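Local coordinates for protein serine protease inhibitor (Thermoanaerobacter tengcongensis, PDB 2PEF) that probably inhibits serine proteases as a member of the serpin family, and is captured here in the latent state, at residues F16-E19 with L20-S24; P104-D107 with F108-I112; K246-D249 with L250-A254. All coordinates share one frame; numbering follows the deposited sequence.

Contact 1. Residues F16-E19 with L20-S24; sequences FSIE and LFKNS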
# COMPACT_ATOMS: atom_id res chain seq x y z
N PHE A 16 4.47 9.85 -5.88
CA PHE A 16 4.32 9.52 -4.46
C PHE A 16 4.51 8.03 -4.22
O PHE A 16 5.23 7.63 -3.29
CB PHE A 16 2.94 9.95 -3.94
CG PHE A 16 2.58 9.36 -2.60
CD1 PHE A 16 3.02 9.96 -1.42
CD2 PHE A 16 1.81 8.20 -2.52
CE1 PHE A 16 2.69 9.40 -0.18
CE2 PHE A 16 1.48 7.64 -1.29
CZ PHE A 16 1.92 8.25 -0.12
N SER A 17 3.86 7.22 -5.05
CA SER A 17 3.88 5.77 -4.92
C SER A 17 5.29 5.20 -5.01
O SER A 17 5.70 4.39 -4.17
CB SER A 17 2.97 5.13 -5.97
OG SER A 17 1.61 5.47 -5.73
N ILE A 18 6.04 5.64 -6.02
CA ILE A 18 7.40 5.15 -6.25
C ILE A 18 8.39 5.70 -5.22
O ILE A 18 9.29 4.98 -4.77
CB ILE A 18 7.86 5.37 -7.72
CG1 ILE A 18 6.96 4.59 -8.69
CG2 ILE A 18 9.33 4.98 -7.91
CD1 ILE A 18 6.86 3.08 -8.43
N GLU A 19 8.23 6.96 -4.83
CA GLU A 19 9.08 7.51 -3.77
C GLU A 19 8.84 6.79 -2.44
O GLU A 19 9.78 6.48 -1.71
CB GLU A 19 8.89 9.02 -3.62
CG GLU A 19 9.43 9.84 -4.79
CD GLU A 19 10.88 9.53 -5.13
OE1 GLU A 19 11.73 9.60 -4.22
OE2 GLU A 19 11.17 9.21 -6.30
N LEU A 20 7.57 6.50 -2.15
CA LEU A 20 7.23 5.71 -0.97
C LEU A 20 7.88 4.32 -1.04
O LEU A 20 8.56 3.91 -0.11
CB LEU A 20 5.70 5.58 -0.83
CG LEU A 20 5.14 5.06 0.49
CD1 LEU A 20 5.50 5.99 1.65
CD2 LEU A 20 3.63 4.89 0.39
N PHE A 21 7.68 3.63 -2.17
CA PHE A 21 8.26 2.30 -2.39
C PHE A 21 9.78 2.28 -2.25
O PHE A 21 10.32 1.50 -1.47
CB PHE A 21 7.83 1.75 -3.75
CG PHE A 21 8.48 0.44 -4.12
CD1 PHE A 21 8.26 -0.70 -3.36
CD2 PHE A 21 9.30 0.35 -5.25
CE1 PHE A 21 8.86 -1.92 -3.72
CE2 PHE A 21 9.89 -0.85 -5.61
CZ PHE A 21 9.67 -1.99 -4.84
N LYS A 22 10.46 3.17 -2.97
CA LYS A 22 11.93 3.12 -3.04
C LYS A 22 12.62 3.47 -1.71
O LYS A 22 13.83 3.25 -1.56
CB LYS A 22 12.45 3.99 -4.19
CG LYS A 22 12.43 5.49 -3.93
CD LYS A 22 12.57 6.27 -5.23
CE LYS A 22 13.96 6.15 -5.83
NZ LYS A 22 14.09 6.96 -7.07
N ASN A 23 11.85 4.01 -0.77
CA ASN A 23 12.36 4.31 0.56
C ASN A 23 11.88 3.33 1.64
O ASN A 23 12.18 3.50 2.83
CB ASN A 23 12.04 5.76 0.94
CG ASN A 23 12.82 6.76 0.11
OD1 ASN A 23 12.25 7.52 -0.68
ND2 ASN A 23 14.15 6.77 0.28
N SER A 24 11.17 2.29 1.21
CA SER A 24 10.57 1.30 2.12
C SER A 24 11.12 -0.12 1.91
O SER A 24 10.54 -1.10 2.37
CB SER A 24 9.05 1.29 1.94
OG SER A 24 8.49 2.56 2.18
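Phe16 and Leu20, one turn apart on helix 7-22, lie side by side and point the same way; Leu20 CD2 comes obliquely to the Phe16 ring, 3.8 Å from its CZ. The pair is buried against helix 35-46, with Phe16 on Met39 and Leu20 on Ala38, while Phe21 packs on Ile366 and Thr368 of strand 362-372. Three backbone bonds of the helix are short, such as Lys22 N to Ile18 O (2.8 Å); the next, Asn23 N to Glu19 O, is weak at 3.4 Å. Close by, the Ser24 hydroxyl turns back and donates from OG to Leu20 O (2.7 Å) from above the carbonyl plane. On the outer side, Lys22 sets CG between its backbone N and carbonyl carbon (chi1 76°), which lays CD against Glu19 OE2 (3.4 Å). Lys22 NZ makes a long salt bridge to Glu19 OE2 (3.8 Å) and hydrogen bonds to the carbonyls of Leu242 and Lys240. A leucine here would probably leave those two carbonyls without their donor and the Glu19 carboxylate without its mate. With the salt bridge so long, the charge pairing looks loose, and the bonds to the two carbonyls are probably the stronger tie between this turn and the chain at Lys240 and Leu242.

Contact 2. Residues P104-D107 with F108-I112; sequences PSKD and FLQII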
# COMPACT_ATOMS: atom_id res chain seq x y z
N PRO A 104 -13.80 16.14 18.42
CA PRO A 104 -13.52 16.32 16.99
C PRO A 104 -14.33 17.44 16.37
O PRO A 104 -15.48 17.67 16.76
CB PRO A 104 -13.93 14.97 16.38
CG PRO A 104 -14.13 14.04 17.52
CD PRO A 104 -14.52 14.89 18.68
N SER A 105 -13.73 18.13 15.40
CA SER A 105 -14.41 19.21 14.70
C SER A 105 -15.42 18.65 13.70
O SER A 105 -15.16 17.65 13.02
CB SER A 105 -13.40 20.12 14.00
OG SER A 105 -12.63 20.85 14.95
N LYS A 106 -16.59 19.29 13.64
CA LYS A 106 -17.67 18.85 12.76
C LYS A 106 -17.29 18.89 11.28
O LYS A 106 -17.64 17.98 10.52
CB LYS A 106 -18.95 19.66 13.02
CG LYS A 106 -20.08 19.43 12.01
CD LYS A 106 -20.80 18.10 12.21
CE LYS A 106 -21.85 17.88 11.13
NZ LYS A 106 -22.60 16.60 11.31
N ASP A 107 -16.57 19.94 10.87
CA ASP A 107 -16.12 20.08 9.49
C ASP A 107 -15.22 18.91 9.08
O ASP A 107 -15.37 18.35 7.99
CB ASP A 107 -15.40 21.41 9.27
CG ASP A 107 -15.24 21.77 7.80
OD1 ASP A 107 -16.21 21.63 7.03
OD2 ASP A 107 -14.13 22.20 7.41
N PHE A 108 -14.31 18.53 9.97
CA PHE A 108 -13.40 17.41 9.74
C PHE A 108 -14.14 16.08 9.60
O PHE A 108 -13.90 15.33 8.66
CB PHE A 108 -12.36 17.31 10.87
CG PHE A 108 -11.52 16.06 10.81
CD1 PHE A 108 -10.48 15.95 9.88
CD2 PHE A 108 -11.76 15.00 11.68
CE1 PHE A 108 -9.71 14.79 9.82
CE2 PHE A 108 -10.99 13.84 11.62
CZ PHE A 108 -9.97 13.73 10.69
N LEU A 109 -15.04 15.81 10.55
CA LEU A 109 -15.83 14.59 10.53
C LEU A 109 -16.70 14.49 9.29
O LEU A 109 -16.90 13.39 8.76
CB LEU A 109 -16.67 14.45 11.80
CG LEU A 109 -15.95 14.24 13.13
CD1 LEU A 109 -16.95 14.14 14.27
CD2 LEU A 109 -15.06 13.00 13.11
N GLN A 110 -17.19 15.63 8.81
CA GLN A 110 -18.04 15.66 7.62
C GLN A 110 -17.23 15.32 6.37
O GLN A 110 -17.66 14.51 5.55
CB GLN A 110 -18.73 17.02 7.47
CG GLN A 110 -19.90 17.01 6.48
CD GLN A 110 -21.01 16.05 6.86
OE1 GLN A 110 -21.40 15.19 6.07
NE2 GLN A 110 -21.53 16.19 8.08
N ILE A 111 -16.06 15.95 6.23
CA ILE A 111 -15.17 15.68 5.10
C ILE A 111 -14.78 14.20 5.05
O ILE A 111 -14.85 13.56 4.00
CB ILE A 111 -13.90 16.57 5.16
CG1 ILE A 111 -14.27 18.04 4.98
CG2 ILE A 111 -12.87 16.14 4.10
CD1 ILE A 111 -13.23 19.02 5.49
N ILE A 112 -14.42 13.66 6.21
CA ILE A 112 -13.99 12.27 6.35
C ILE A 112 -15.14 11.29 6.09
O ILE A 112 -14.95 10.28 5.40
CB ILE A 112 -13.27 12.07 7.72
CG1 ILE A 112 -11.74 12.08 7.53
CG2 ILE A 112 -13.69 10.79 8.40
CD1 ILE A 112 -11.18 13.36 6.94
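Pro104 and Leu109 meet at the start of helix 106-116: Pro104 CB faces the isobutyl group of Leu109, 3.8 Å from Leu109 CD1 and nearly as close to CG and CD2, so the fork as a whole rather than a single methyl covers it. Leu109 gets there with CG beside its own backbone N (chi1 -67°), a torsion that sends the branch back toward the N-terminal end of the helix. The same turn sets CG near Ser105 O, the carbonyl that accepts the first bond of the helix, from Leu109 N (3.1 Å) and in the carbonyl plane. Ser105 holds the N-cap position, yet in the conformer described its hydroxyl makes no capping bond; its backbone bonds to Leu297.

Lys106 and Gln110 run alongside each other on the outer flank, with the ammonium end of the lysine near the amide of the glutamine. Asp107 and Ile111 cross at an angle. Ile111 has CG1 beside its backbone N (chi1 -66°), which folds the ethyl arm over the Asp107 carbonyl, Ile111 CG1 3.2 Å from Asp107 O, and brings Ile111 CD1 to 3.8 Å from the carboxylate oxygen Asp107 OD2. Phe108 turns inward and packs on Leu297, Met158 and Leu160.

In this conformer the helix begins without a side-chain cap: main-chain bonds make its first turn, and the proline-leucine pair lies beside it. Aliphatic carbon lies against polar groups along its outer side, and Phe108 carries the hydrophobic join to strand 158-169.

Contact 3. Residues K246-D249 with L250-A254; sequences KFID and LIKNA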
# COMPACT_ATOMS: atom_id res chain seq x y z
N LYS A 246 8.88 6.63 -14.84
CA LYS A 246 9.50 5.42 -15.34
C LYS A 246 8.63 4.18 -15.11
O LYS A 246 8.58 3.29 -15.96
CB LYS A 246 10.88 5.22 -14.74
CG LYS A 246 11.93 6.13 -15.34
CD LYS A 246 13.33 5.69 -14.97
CE LYS A 246 14.38 6.54 -15.67
NZ LYS A 246 14.39 6.32 -17.15
N PHE A 247 7.94 4.15 -13.97
CA PHE A 247 7.04 3.03 -13.69
C PHE A 247 5.84 2.99 -14.63
O PHE A 247 5.53 1.94 -15.20
CB PHE A 247 6.58 3.05 -12.23
CG PHE A 247 5.71 1.88 -11.85
CD1 PHE A 247 6.28 0.64 -11.60
CD2 PHE A 247 4.33 2.01 -11.77
CE1 PHE A 247 5.50 -0.45 -11.26
CE2 PHE A 247 3.53 0.92 -11.43
CZ PHE A 247 4.12 -0.31 -11.18
N ILE A 248 5.17 4.12 -14.81
CA ILE A 248 4.03 4.18 -15.72
C ILE A 248 4.49 3.83 -17.14
O ILE A 248 3.84 3.06 -17.84
CB ILE A 248 3.30 5.56 -15.70
CG1 ILE A 248 2.79 5.90 -14.29
CG2 ILE A 248 2.15 5.59 -16.71
CD1 ILE A 248 1.75 4.93 -13.70
N ASP A 249 5.64 4.39 -17.54
CA ASP A 249 6.18 4.18 -18.88
C ASP A 249 6.57 2.73 -19.18
O ASP A 249 6.36 2.26 -20.29
CB ASP A 249 7.37 5.11 -19.15
CG ASP A 249 6.95 6.54 -19.43
OD1 ASP A 249 5.73 6.82 -19.45
OD2 ASP A 249 7.84 7.39 -19.64
N LEU A 250 7.13 2.03 -18.21
CA LEU A 250 7.54 0.65 -18.44
C LEU A 250 6.34 -0.27 -18.69
O LEU A 250 6.45 -1.24 -19.45
CB LEU A 250 8.46 0.13 -17.33
CG LEU A 250 7.95 -0.16 -15.92
CD1 LEU A 250 7.35 -1.56 -15.82
CD2 LEU A 250 9.09 -0.01 -14.91
N ILE A 251 5.20 0.05 -18.08
CA ILE A 251 3.96 -0.68 -18.32
C ILE A 251 3.36 -0.29 -19.67
O ILE A 251 2.98 -1.16 -20.46
CB ILE A 251 2.91 -0.44 -17.19
CG1 ILE A 251 3.41 -1.01 -15.85
CG2 ILE A 251 1.56 -1.06 -17.55
CD1 ILE A 251 2.71 -0.43 -14.64
N LYS A 252 3.29 1.01 -19.93
CA LYS A 252 2.81 1.54 -21.21
C LYS A 252 3.63 1.02 -22.38
O LYS A 252 3.10 0.76 -23.46
CB LYS A 252 2.83 3.07 -21.21
CG LYS A 252 1.70 3.71 -20.43
CD LYS A 252 1.70 5.22 -20.63
CE LYS A 252 0.46 5.86 -20.03
NZ LYS A 252 0.48 7.34 -20.18
N ASN A 253 4.94 0.87 -22.17
CA ASN A 253 5.85 0.47 -23.24
C ASN A 253 6.04 -1.04 -23.38
O ASN A 253 6.82 -1.49 -24.22
CB ASN A 253 7.20 1.19 -23.11
CG ASN A 253 7.08 2.70 -23.32
OD1 ASN A 253 7.82 3.48 -22.70
ND2 ASN A 253 6.15 3.12 -24.17
N ALA A 254 5.32 -1.81 -22.57
CA ALA A 254 5.35 -3.27 -22.65
C ALA A 254 4.91 -3.70 -24.05
O ALA A 254 3.92 -3.20 -24.58
CB ALA A 254 4.44 -3.88 -21.60
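Ile251 lays its CD1 methyl over one face of the Phe247 ring in a CH-pi contact, 4.0 Å from the ring centroid and 29° off the normal, with Phe247 CE2 the nearest ring atom to Ile251 CD1 (3.6 Å). The two side chains cross at an angle: Phe247 has CG anti to its backbone N (chi1 -177°), while Ile251 reaches back along helix 244-252 with CG1 beside its own N. Leu250 CD2 comes obliquely to the same ring, more distantly, 4.4 Å from Phe247 CD1. The ring is buried further by Ala354, Ile356, Pro363 and Ile366, so it sits between this helix and strands 345-357 and 362-372.

On another flank the extended Lys252 chain crosses Ile248, Lys252 CE 3.7 Å from Ile248 CG2, and carries NZ on to a hydrogen bond with the Tyr11 hydroxyl of helix 7-22. Asp249 OD1 stays 5.3 Å from Lys252 NZ, too far for a salt bridge. Farther along, Asn253 N donates to Asp249 O (2.7 Å), whereas Ile251 N is shared weakly between Phe247 O and Ile248 O. Aliphatic and aromatic groups thus carry the inner side of the helix, and the lysine uses its methylenes for packing while its ammonium group hydrogen-bonds to the Tyr11 hydroxyl.

All three contacts are helical turns of one serpin fold, but they differ in depth. Contact 1 is buried, contact 3 partly so, and contact 2 lies at the surface about 29 Å (centre to centre) from contact 1 and 39 Å from contact 3. Contacts 1 and 3 hold neighbouring elements: Ile18 CD1 packs on Phe247 CG at 3.8 Å, and both helices face strand 362-372. Each also includes a lysine whose ammonium bonds outside its own turn, to main-chain carbonyls in one and a tyrosine hydroxyl in the other. Contact 2 instead starts a helix and leans on strands 87-98 and 158-169, with Lys106 and Asp107 exposed on its outer flank.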